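Local structure of packaging enzyme P4 (Pseudomonas phage phi13, 4BLP) at residues L62-I66 / V77-A81. The protein probably acts as a hexameric, RecA-like helicase and NTPase that uses nucleotide hydrolysis to drive packaging of the viral RNA genome. Numbering follows the deposited sequence.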
# COMPACT_ATOMS: atom_id res chain seq x y z
N LEU D 62 15.47 28.65 12.36
CA LEU D 62 16.33 29.65 12.96
C LEU D 62 17.72 29.42 12.41
O LEU D 62 18.01 28.31 11.94
CB LEU D 62 16.34 29.45 14.51
CG LEU D 62 15.04 29.72 15.26
CD1 LEU D 62 15.08 29.08 16.69
CD2 LEU D 62 14.76 31.21 15.32
N PRO D 63 18.67 30.39 12.54
CA PRO D 63 20.05 30.14 12.08
C PRO D 63 20.70 28.94 12.80
O PRO D 63 21.59 28.30 12.23
CB PRO D 63 20.79 31.44 12.43
CG PRO D 63 19.68 32.48 12.44
CD PRO D 63 18.50 31.78 13.04
N SER D 64 20.23 28.61 14.02
CA SER D 64 20.77 27.47 14.78
C SER D 64 20.17 26.10 14.37
O SER D 64 20.70 25.06 14.79
CB SER D 64 20.51 27.67 16.27
OG SER D 64 19.13 27.85 16.52
N GLU D 65 19.06 26.10 13.61
CA GLU D 65 18.37 24.83 13.30
C GLU D 65 18.75 24.22 11.96
O GLU D 65 18.81 24.93 10.96
CB GLU D 65 16.85 25.04 13.28
CG GLU D 65 16.26 25.36 14.65
CD GLU D 65 14.78 25.72 14.67
OE1 GLU D 65 14.30 26.39 13.73
OE2 GLU D 65 14.11 25.38 15.68
N ILE D 66 19.01 22.91 11.93
CA ILE D 66 19.26 22.20 10.68
C ILE D 66 18.14 21.17 10.53
O ILE D 66 18.07 20.24 11.34
CB ILE D 66 20.64 21.53 10.58
CG1 ILE D 66 21.79 22.54 10.80
CG2 ILE D 66 20.79 20.81 9.19
CD1 ILE D 66 23.14 21.84 11.09
N VAL D 77 18.31 19.32 14.30
CA VAL D 77 19.36 19.44 15.31
C VAL D 77 19.50 20.97 15.58
O VAL D 77 19.52 21.77 14.62
CB VAL D 77 20.70 18.76 14.95
CG1 VAL D 77 21.25 19.28 13.64
CG2 VAL D 77 21.73 18.96 16.09
N ASP D 78 19.52 21.37 16.85
CA ASP D 78 19.74 22.79 17.17
C ASP D 78 21.19 22.93 17.65
O ASP D 78 21.57 22.38 18.69
CB ASP D 78 18.74 23.32 18.20
CG ASP D 78 18.88 24.85 18.33
OD1 ASP D 78 19.87 25.30 18.92
OD2 ASP D 78 18.10 25.59 17.67
N LYS D 79 22.02 23.66 16.86
CA LYS D 79 23.44 23.84 17.14
C LYS D 79 23.69 24.60 18.44
O LYS D 79 24.73 24.37 19.06
CB LYS D 79 24.11 24.63 15.98
CG LYS D 79 24.14 23.77 14.71
CD LYS D 79 24.86 24.55 13.57
CE LYS D 79 23.89 25.50 12.91
NZ LYS D 79 24.56 26.37 11.91
N ASP D 80 22.79 25.52 18.84
CA ASP D 80 22.99 26.31 20.05
C ASP D 80 22.64 25.48 21.29
O ASP D 80 23.35 25.56 22.32
CB ASP D 80 22.18 27.61 20.00
CG ASP D 80 22.72 28.62 19.02
OD1 ASP D 80 23.79 28.36 18.43
OD2 ASP D 80 22.06 29.65 18.83
N ALA D 81 21.53 24.71 21.22
CA ALA D 81 21.20 23.80 22.33
C ALA D 81 22.34 22.78 22.48
O ALA D 81 22.79 22.50 23.60
CB ALA D 81 19.87 23.09 22.06
O HOH W 1 21.48 26.14 10.32
O HOH W 2 24.68 28.66 13.29
O HOH W 3 15.63 24.86 17.85
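Ser64 and Asp78 meet through their side chains where an antiparallel hairpin, strands 65-70 and 73-78, runs into helix 79-91. With OG wedged between its own backbone N and carbonyl carbon (chi1 56°), Ser64 donates from OG to Asp78 OD2 at 2.7 Å. The bond arrives on the syn side, 26° out of the carboxylate plane. Asp78 is the N-cap of helix 79-91: its OD1 takes a nearly straight bond from Ala81 N at 2.9 Å and a weak, bent one from Asp80 N. Ile66 and Val77 form the hydrogen-bonded antiparallel pair, exchanging both of their N-H to O bonds, and Glu65 and Asp78 the non-hydrogen-bonded one. The backbone N of Lys79, the first residue of the helix, donates to Ser64 O at 2.8 Å. On the side of Glu65 and Asp78, the two carboxylates are turned 74° apart, with Glu65 OE2 and Asp78 OD2 separated by 4.5 Å and bridged by a water that donates to both. Glu65 OE1 accepts from Leu62 N at 2.9 Å across the type I turn 62-65, and its carboxylate also receives Leu54 N and Arg55 N. Apolar contact lies on the other face, where Ile66 CB sits 3.8 Å from Val77 CG1, both side chains touching Ile245 of helix 233-248. Lys79, bent at its third torsion, brings CD to Ile66 CD1 at 4.1 Å, the side chains crossing at about a right angle; a water joins NZ to Pro63 O. The Asp78 carboxylate thus ties the turn to the helix start, while N-H donors and the bridging water probably offset the repulsion between the two acids.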